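Side-chain contacts in AvrL567-A (Melampsora lini, PDB 2OPC), which serves as an avirulence protein of flax rust, probably a secreted effector whose recognition by matching flax resistance proteins triggers defence: residues Phe46-Gly51 / Leu57-His62; Leu31-Trp36 / Gln86-Ala91. One frame throughout, in Å; residues are numbered along the deposited sequence.

Contact 1: Phe46-Gly51 / Leu57-His62; sequences FKWIGG and LHFCVH. With CO (cobalt (II) ion), chain B.
The carbonyl O of G51 accepts hydrogen bonds from W48 NE1 and from Q53 NE2; the indole of W48 also reaches F59. W48 NE1 lies 2.8 Å from G51 O, its N-H...O angle is 176°, and the oxygen sits in the indole plane, which helps to fix the rotation of the ring. With CG anti to the backbone N (chi1 -179°), the indole extends toward strand 58-63. W48 CZ3 comes within 3.5 Å of F59 CE2, which lies at the edge of the indole, near its plane. The six-membered ring of W48 and the ring of F59 have centroids 5.8 Å apart and planes at 28°; they are slid so far apart that they barely overlap. L57 CD1 flanks the same indole, 4.4 Å from W48 CH2. Further along the strands, F46 and V61 approach from opposite directions, F46 CZ meeting V61 CG1 at 3.9 Å. C60 and H62, the residues flanking V61, bind the cobalt ion through C60 SG at 2.3 Å and H62 NE2 at 2.0 Å, with one further ligand from elsewhere. The two sheets thus meet here through apolar and aromatic groups, the indole N-H being satisfied within its own segment.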
ATOM      1  N   PHE A  46      -2.102   4.602   6.013  1.00 28.51           N
ATOM      2  CA  PHE A  46      -1.738   5.650   5.052  1.00 27.61           C
ATOM      3  C   PHE A  46      -1.957   7.013   5.667  1.00 28.11           C
ATOM      4  O   PHE A  46      -2.846   7.223   6.465  1.00 27.42           O
ATOM      5  CB  PHE A  46      -2.620   5.508   3.826  1.00 28.20           C
ATOM      6  CG  PHE A  46      -2.478   4.195   3.165  1.00 27.74           C
ATOM      7  CD1 PHE A  46      -1.452   3.966   2.218  1.00 29.21           C
ATOM      8  CD2 PHE A  46      -3.396   3.175   3.425  1.00 28.98           C
ATOM      9  CE1 PHE A  46      -1.333   2.735   1.592  1.00 28.59           C
ATOM     10  CE2 PHE A  46      -3.265   1.903   2.822  1.00 28.62           C
ATOM     11  CZ  PHE A  46      -2.247   1.691   1.872  1.00 28.28           C
ATOM     12  N   LYS A  47      -1.107   7.957   5.275  1.00 28.23           N
ATOM     13  CA  LYS A  47      -1.285   9.355   5.647  1.00 28.51           C
ATOM     14  C   LYS A  47      -0.852  10.285   4.517  1.00 28.34           C
ATOM     15  O   LYS A  47       0.248  10.157   3.982  1.00 27.37           O
ATOM     16  CB  LYS A  47      -0.499   9.675   6.921  1.00 28.02           C
ATOM     17  CG  LYS A  47      -0.988  10.911   7.658  1.00 29.42           C
ATOM     18  CD  LYS A  47      -0.592  10.872   9.124  1.00 30.61           C
ATOM     19  CE  LYS A  47      -0.496  12.272   9.708  1.00 33.28           C
ATOM     20  NZ  LYS A  47      -0.127  12.249  11.150  1.00 31.47           N
ATOM     21  N   TRP A  48      -1.728  11.219   4.161  1.00 28.41           N
ATOM     22  CA  TRP A  48      -1.466  12.144   3.066  1.00 26.59           C
ATOM     23  C   TRP A  48      -0.418  13.172   3.462  1.00 27.33           C
ATOM     24  O   TRP A  48      -0.575  13.842   4.492  1.00 28.33           O
ATOM     25  CB  TRP A  48      -2.764  12.877   2.726  1.00 27.02           C
ATOM     26  CG  TRP A  48      -2.618  13.848   1.595  1.00 25.56           C
ATOM     27  CD1 TRP A  48      -2.392  15.203   1.702  1.00 26.93           C
ATOM     28  CD2 TRP A  48      -2.692  13.558   0.186  1.00 24.80           C
ATOM     29  NE1 TRP A  48      -2.330  15.753   0.452  1.00 26.81           N
ATOM     30  CE2 TRP A  48      -2.500  14.772  -0.495  1.00 25.12           C
ATOM     31  CE3 TRP A  48      -2.929  12.393  -0.571  1.00 25.82           C
ATOM     32  CZ2 TRP A  48      -2.529  14.864  -1.874  1.00 23.94           C
ATOM     33  CZ3 TRP A  48      -2.963  12.477  -1.935  1.00 24.66           C
ATOM     34  CH2 TRP A  48      -2.752  13.707  -2.596  1.00 24.19           C
ATOM     35  N   ILE A  49       0.608  13.298   2.611  1.00 27.12           N
ATOM     36  CA  ILE A  49       1.732  14.274   2.819  1.00 27.46           C
ATOM     37  C   ILE A  49       2.032  14.985   1.510  1.00 29.33           C
ATOM     38  O   ILE A  49       3.169  15.473   1.305  1.00 29.99           O
ATOM     39  CB  ILE A  49       3.017  13.635   3.317  1.00 29.92           C
ATOM     40  CG1 ILE A  49       3.415  12.476   2.418  1.00 32.21           C
ATOM     41  CG2 ILE A  49       2.838  13.254   4.768  1.00 29.43           C
ATOM     42  CD1 ILE A  49       4.879  12.167   2.409  1.00 37.58           C
ATOM     43  N   GLY A  50       1.010  15.054   0.653  1.00 27.49           N
ATOM     44  CA  GLY A  50       1.133  15.590  -0.728  1.00 27.93           C
ATOM     45  C   GLY A  50       0.691  17.013  -0.922  1.00 29.28           C
ATOM     46  O   GLY A  50       0.386  17.429  -2.056  1.00 28.19           O
ATOM     47  N   GLY A  51       0.648  17.774   0.167  1.00 28.34           N
ATOM     48  CA  GLY A  51       0.309  19.183   0.100  1.00 29.20           C
ATOM     49  C   GLY A  51      -1.183  19.427   0.205  1.00 30.03           C
ATOM     50  O   GLY A  51      -1.987  18.521  -0.017  1.00 30.91           O
ATOM     51  N   LEU A  57      -8.828  14.888  -3.215  1.00 29.59           N
ATOM     52  CA  LEU A  57      -8.411  13.972  -4.278  1.00 29.01           C
ATOM     53  C   LEU A  57      -8.379  12.547  -3.739  1.00 28.34           C
ATOM     54  O   LEU A  57      -7.944  12.306  -2.613  1.00 27.59           O
ATOM     55  CB  LEU A  57      -7.016  14.320  -4.821  1.00 29.95           C
ATOM     56  CG  LEU A  57      -6.673  15.669  -5.460  1.00 33.39           C
ATOM     57  CD1 LEU A  57      -5.179  15.762  -5.701  1.00 36.97           C
ATOM     58  CD2 LEU A  57      -7.453  15.824  -6.764  1.00 35.56           C
ATOM     59  N   HIS A  58      -8.757  11.593  -4.590  1.00 28.15           N
ATOM     60  CA  HIS A  58      -8.854  10.187  -4.230  1.00 27.84           C
ATOM     61  C   HIS A  58      -7.975   9.374  -5.138  1.00 28.26           C
ATOM     62  O   HIS A  58      -7.854   9.663  -6.329  1.00 27.83           O
ATOM     63  CB  HIS A  58     -10.296   9.671  -4.371  1.00 28.33           C
ATOM     64  CG  HIS A  58     -11.229  10.208  -3.326  1.00 29.24           C
ATOM     65  ND1 HIS A  58     -11.830  11.447  -3.411  1.00 34.19           N
ATOM     66  CD2 HIS A  58     -11.654   9.657  -2.166  1.00 28.56           C
ATOM     67  CE1 HIS A  58     -12.576  11.645  -2.335  1.00 31.30           C
ATOM     68  NE2 HIS A  58     -12.494  10.568  -1.569  1.00 32.47           N
ATOM     69  N   PHE A  59      -7.378   8.351  -4.552  1.00 26.94           N
ATOM     70  CA  PHE A  59      -6.484   7.424  -5.261  1.00 27.15           C
ATOM     71  C   PHE A  59      -6.848   6.004  -4.903  1.00 27.78           C
ATOM     72  O   PHE A  59      -7.175   5.704  -3.748  1.00 28.62           O
ATOM     73  CB  PHE A  59      -5.024   7.696  -4.856  1.00 27.37           C
ATOM     74  CG  PHE A  59      -4.566   9.050  -5.275  1.00 27.48           C
ATOM     75  CD1 PHE A  59      -3.962   9.241  -6.529  1.00 28.22           C
ATOM     76  CD2 PHE A  59      -4.869  10.168  -4.487  1.00 27.87           C
ATOM     77  CE1 PHE A  59      -3.613  10.518  -6.973  1.00 29.28           C
ATOM     78  CE2 PHE A  59      -4.524  11.453  -4.936  1.00 28.93           C
ATOM     79  CZ  PHE A  59      -3.902  11.599  -6.179  1.00 28.95           C
ATOM     80  N   CYS A  60      -6.717   5.121  -5.878  1.00 27.63           N
ATOM     81  CA  CYS A  60      -6.898   3.709  -5.603  1.00 28.20           C
ATOM     82  C   CYS A  60      -5.531   3.095  -5.277  1.00 28.38           C
ATOM     83  O   CYS A  60      -4.540   3.391  -5.974  1.00 28.51           O
ATOM     84  CB  CYS A  60      -7.472   3.119  -6.897  1.00 29.78           C
ATOM     85  SG  CYS A  60      -8.096   1.413  -6.757  1.00 29.70           S
ATOM     86  N   VAL A  61      -5.494   2.236  -4.239  1.00 28.14           N
ATOM     87  CA  VAL A  61      -4.221   1.592  -3.814  1.00 29.03           C
ATOM     88  C   VAL A  61      -4.156   0.240  -4.490  1.00 29.31           C
ATOM     89  O   VAL A  61      -4.965  -0.655  -4.168  1.00 31.83           O
ATOM     90  CB  VAL A  61      -4.150   1.445  -2.297  1.00 28.98           C
ATOM     91  CG1 VAL A  61      -2.816   0.854  -1.883  1.00 30.38           C
ATOM     92  CG2 VAL A  61      -4.357   2.788  -1.638  1.00 30.61           C
ATOM     93  N   HIS A  62      -3.250   0.114  -5.446  1.00 28.20           N
ATOM     94  CA  HIS A  62      -3.076  -1.140  -6.169  1.00 29.24           C
ATOM     95  C   HIS A  62      -2.021  -1.977  -5.478  1.00 29.29           C
ATOM     96  O   HIS A  62      -1.004  -1.465  -4.989  1.00 29.37           O
ATOM     97  CB  HIS A  62      -2.713  -0.848  -7.636  1.00 29.16           C
ATOM     98  CG  HIS A  62      -3.901  -0.417  -8.449  1.00 28.05           C
ATOM     99  ND1 HIS A  62      -3.945  -0.434  -9.828  1.00 28.93           N
ATOM    100  CD2 HIS A  62      -5.139  -0.048  -8.028  1.00 30.22           C
ATOM    101  CE1 HIS A  62      -5.150  -0.030 -10.214  1.00 29.69           C
ATOM    102  NE2 HIS A  62      -5.888   0.196  -9.146  1.00 31.55           N
TER
HETATM  103 CO    CO B 201      -7.839   0.576  -8.894  1.00 17.00          CO

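Contact 2: Leu31-Trp36 / Gln86-Ala91; sequences LVKVKW and QHWAQA
K33 and K35 hold the indole of W88 between them, and each meets it in a different way. K35 runs along one face. Its CG is 3.7 Å from W88 CZ3, at the six-membered ring, and the extended chain then passes on to the pyrrole part. There K35 CE stands 3.6 Å from the centroid of the five-membered ring of W88, almost on the ring normal, a CH-pi contact. K35 NZ follows at 3.8 Å from the same centroid and 15° off the normal, which makes a face-on cation-pi interaction. Charge and methylene chain therefore use the same ring surface.

K33, its side chain running at about a right angle to that of W88, lies on the other side of the indole plane from K35, with CG oblique to the ring. Its CG lies 3.5 Å from W88 CH2, and its CE lies 3.6 Å from W88 CZ2, so its extended chain borders the benzo end of the ring system. Both lysines place CG between the backbone N and the carbonyl carbon (chi1 54° for K33, 70° for K35), and this raises the two chains from the strand toward W88. Between them the benzo end dips to the backbone: W88 CZ3 is 3.5 Å from K33 O and 3.9 Å from V34 C.

V34 points away from W88 and touches I121, and V32 likewise touches L123, both of strand 118-125. K33 and K35 therefore stand on the face of the three-stranded sheet turned away from the second sheet. K47 of the neighbouring strand also touches W88. The arrangement is that of a beta sandwich in which the valines of a two-faced strand point into the interior, while its lysines receive a loop tryptophan on the outer face.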
ATOM      1  N   LEU A  31       3.014  11.314  -2.376  1.00 27.71           N
ATOM      2  CA  LEU A  31       1.712  11.784  -1.933  1.00 28.24           C
ATOM      3  C   LEU A  31       1.261  11.193  -0.614  1.00 27.69           C
ATOM      4  O   LEU A  31       0.552  11.870   0.154  1.00 27.68           O
ATOM      5  CB  LEU A  31       0.627  11.447  -2.959  1.00 28.88           C
ATOM      6  CG  LEU A  31       0.812  12.082  -4.351  1.00 29.78           C
ATOM      7  CD1 LEU A  31      -0.312  11.662  -5.307  1.00 30.85           C
ATOM      8  CD2 LEU A  31       0.884  13.604  -4.294  1.00 30.61           C
ATOM      9  N   VAL A  32       1.575   9.919  -0.404  1.00 27.29           N
ATOM     10  CA  VAL A  32       1.034   9.207   0.734  1.00 28.74           C
ATOM     11  C   VAL A  32       2.139   8.412   1.390  1.00 30.00           C
ATOM     12  O   VAL A  32       2.837   7.652   0.705  1.00 30.46           O
ATOM     13  CB  VAL A  32      -0.092   8.254   0.240  1.00 30.86           C
ATOM     14  CG1 VAL A  32      -0.660   7.399   1.363  1.00 34.50           C
ATOM     15  CG2 VAL A  32      -1.232   9.048  -0.385  1.00 32.09           C
ATOM     16  N   LYS A  33       2.322   8.604   2.688  1.00 28.02           N
ATOM     17  CA  LYS A  33       3.254   7.736   3.429  1.00 28.66           C
ATOM     18  C   LYS A  33       2.485   6.553   3.954  1.00 28.13           C
ATOM     19  O   LYS A  33       1.238   6.571   4.131  1.00 28.14           O
ATOM     20  CB  LYS A  33       4.029   8.422   4.552  1.00 31.13           C
ATOM     21  CG  LYS A  33       3.211   9.106   5.512  1.00 30.82           C
ATOM     22  CD  LYS A  33       4.126   9.825   6.555  1.00 32.22           C
ATOM     23  CE  LYS A  33       3.293  10.497   7.596  1.00 28.33           C
ATOM     24  NZ  LYS A  33       4.077  10.885   8.780  1.00 30.44           N
ATOM     25  N   VAL A  34       3.251   5.467   4.155  1.00 27.87           N
ATOM     26  CA  VAL A  34       2.703   4.157   4.506  1.00 27.81           C
ATOM     27  C   VAL A  34       3.460   3.568   5.681  1.00 28.59           C
ATOM     28  O   VAL A  34       4.696   3.645   5.694  1.00 28.87           O
ATOM     29  CB  VAL A  34       2.788   3.164   3.306  1.00 28.78           C
ATOM     30  CG1 VAL A  34       1.948   1.905   3.561  1.00 30.98           C
ATOM     31  CG2 VAL A  34       2.341   3.828   2.016  1.00 29.16           C
ATOM     32  N   LYS A  35       2.749   2.962   6.632  1.00 27.58           N
ATOM     33  CA  LYS A  35       3.414   2.205   7.709  1.00 27.87           C
ATOM     34  C   LYS A  35       2.561   0.967   7.974  1.00 27.96           C
ATOM     35  O   LYS A  35       1.478   0.828   7.405  1.00 28.21           O
ATOM     36  CB  LYS A  35       3.553   3.049   9.005  1.00 28.69           C
ATOM     37  CG  LYS A  35       2.214   3.302   9.702  1.00 27.95           C
ATOM     38  CD  LYS A  35       2.425   3.993  11.036  1.00 29.10           C
ATOM     39  CE  LYS A  35       1.082   4.162  11.750  1.00 29.79           C
ATOM     40  NZ  LYS A  35       1.291   4.727  13.137  1.00 32.57           N
ATOM     41  N   TRP A  36       3.037   0.078   8.844  1.00 27.78           N
ATOM     42  CA  TRP A  36       2.226  -1.059   9.230  1.00 27.36           C
ATOM     43  C   TRP A  36       1.313  -0.736  10.384  1.00 29.04           C
ATOM     44  O   TRP A  36       1.633   0.082  11.244  1.00 28.78           O
ATOM     45  CB  TRP A  36       3.121  -2.260   9.614  1.00 28.39           C
ATOM     46  CG  TRP A  36       3.806  -2.885   8.454  1.00 29.43           C
ATOM     47  CD1 TRP A  36       5.154  -2.880   8.164  1.00 28.42           C
ATOM     48  CD2 TRP A  36       3.181  -3.675   7.454  1.00 31.86           C
ATOM     49  NE1 TRP A  36       5.404  -3.577   7.010  1.00 29.93           N
ATOM     50  CE2 TRP A  36       4.205  -4.095   6.559  1.00 31.72           C
ATOM     51  CE3 TRP A  36       1.845  -4.060   7.212  1.00 34.57           C
ATOM     52  CZ2 TRP A  36       3.935  -4.914   5.454  1.00 33.63           C
ATOM     53  CZ3 TRP A  36       1.574  -4.859   6.104  1.00 34.12           C
ATOM     54  CH2 TRP A  36       2.619  -5.268   5.229  1.00 32.25           C
ATOM     55  N   GLN A  86      -4.369  14.204   8.799  1.00 28.11           N
ATOM     56  CA  GLN A  86      -4.186  14.426  10.235  1.00 28.80           C
ATOM     57  C   GLN A  86      -3.999  13.148  11.033  1.00 29.66           C
ATOM     58  O   GLN A  86      -3.451  13.182  12.146  1.00 31.47           O
ATOM     59  CB  GLN A  86      -5.386  15.189  10.816  1.00 28.96           C
ATOM     60  CG  GLN A  86      -5.519  16.598  10.235  1.00 30.21           C
ATOM     61  CD  GLN A  86      -4.499  17.617  10.792  1.00 36.31           C
ATOM     62  OE1 GLN A  86      -3.639  17.304  11.637  1.00 37.65           O
ATOM     63  NE2 GLN A  86      -4.628  18.865  10.335  1.00 37.94           N
ATOM     64  N   HIS A  87      -4.480  12.030  10.488  1.00 28.49           N
ATOM     65  CA  HIS A  87      -4.473  10.773  11.230  1.00 28.79           C
ATOM     66  C   HIS A  87      -4.167   9.670  10.251  1.00 30.11           C
ATOM     67  O   HIS A  87      -4.617   9.717   9.113  1.00 30.89           O
ATOM     68  CB  HIS A  87      -5.846  10.492  11.868  1.00 28.17           C
ATOM     69  CG  HIS A  87      -6.180  11.473  12.939  1.00 27.18           C
ATOM     70  ND1 HIS A  87      -5.514  11.499  14.145  1.00 30.41           N
ATOM     71  CD2 HIS A  87      -7.033  12.524  12.956  1.00 25.63           C
ATOM     72  CE1 HIS A  87      -5.978  12.509  14.871  1.00 27.92           C
ATOM     73  NE2 HIS A  87      -6.890  13.158  14.163  1.00 24.48           N
ATOM     74  N   TRP A  88      -3.387   8.686  10.674  1.00 28.74           N
ATOM     75  CA  TRP A  88      -3.160   7.516   9.826  1.00 28.35           C
ATOM     76  C   TRP A  88      -4.480   6.762   9.623  1.00 28.61           C
ATOM     77  O   TRP A  88      -5.284   6.649  10.550  1.00 30.01           O
ATOM     78  CB  TRP A  88      -2.178   6.580  10.515  1.00 29.50           C
ATOM     79  CG  TRP A  88      -0.815   7.098  10.613  1.00 29.73           C
ATOM     80  CD1 TRP A  88      -0.238   7.785  11.663  1.00 30.53           C
ATOM     81  CD2 TRP A  88       0.206   6.912   9.630  1.00 28.00           C
ATOM     82  NE1 TRP A  88       1.085   8.036  11.365  1.00 30.90           N
ATOM     83  CE2 TRP A  88       1.384   7.525  10.120  1.00 28.93           C
ATOM     84  CE3 TRP A  88       0.251   6.287   8.385  1.00 28.64           C
ATOM     85  CZ2 TRP A  88       2.607   7.486   9.388  1.00 29.32           C
ATOM     86  CZ3 TRP A  88       1.424   6.302   7.658  1.00 28.32           C
ATOM     87  CH2 TRP A  88       2.579   6.867   8.163  1.00 30.19           C
ATOM     88  N   ALA A  89      -4.702   6.269   8.414  1.00 28.28           N
ATOM     89  CA  ALA A  89      -5.978   5.639   8.081  1.00 27.88           C
ATOM     90  C   ALA A  89      -5.790   4.344   7.318  1.00 28.33           C
ATOM     91  O   ALA A  89      -4.854   4.217   6.531  1.00 29.08           O
ATOM     92  CB  ALA A  89      -6.831   6.603   7.211  1.00 29.48           C
ATOM     93  N   GLN A  90      -6.727   3.405   7.468  1.00 28.12           N
ATOM     94  CA  GLN A  90      -6.762   2.256   6.596  1.00 29.00           C
ATOM     95  C   GLN A  90      -7.311   2.711   5.243  1.00 28.63           C
ATOM     96  O   GLN A  90      -8.047   3.710   5.149  1.00 29.24           O
ATOM     97  CB  GLN A  90      -7.758   1.229   7.147  1.00 30.23           C
ATOM     98  CG  GLN A  90      -7.425   0.701   8.486  1.00 33.56           C
ATOM     99  CD  GLN A  90      -8.536  -0.137   9.056  1.00 37.00           C
ATOM    100  OE1 GLN A  90      -9.116  -0.959   8.343  1.00 34.85           O
ATOM    101  NE2 GLN A  90      -8.838   0.064  10.340  1.00 41.24           N
ATOM    102  N   ALA A  91      -6.971   1.995   4.200  1.00 28.63           N
ATOM    103  CA  ALA A  91      -7.612   2.255   2.921  1.00 30.88           C
ATOM    104  C   ALA A  91      -9.129   2.019   3.060  1.00 33.75           C
ATOM    105  O   ALA A  91      -9.562   1.126   3.760  1.00 32.30           O
ATOM    106  CB  ALA A  91      -6.983   1.387   1.800  1.00 30.72           C
TER

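Overall arrangement
Contacts 1 and 2 have centres 8 Å apart and share the three-stranded sheet, in which strands 32-36 and 44-48 are antiparallel neighbours. I49 N lies 2.8 Å from L31 O, a probable hydrogen bond joining the two contacts. F46 belongs to both surroundings: its ring serves contact 1, while its N is 2.8 Å from A89 O and its C is 3.6 Å from W88 CE3. Contact 1 thus covers the inner face, toward strand 58-63, and contact 2 the outer face. Cobalt lies beyond contact 1, 19.9 Å from W88 CE3. As Co2+ was used for crystallization, the site need not be physiological.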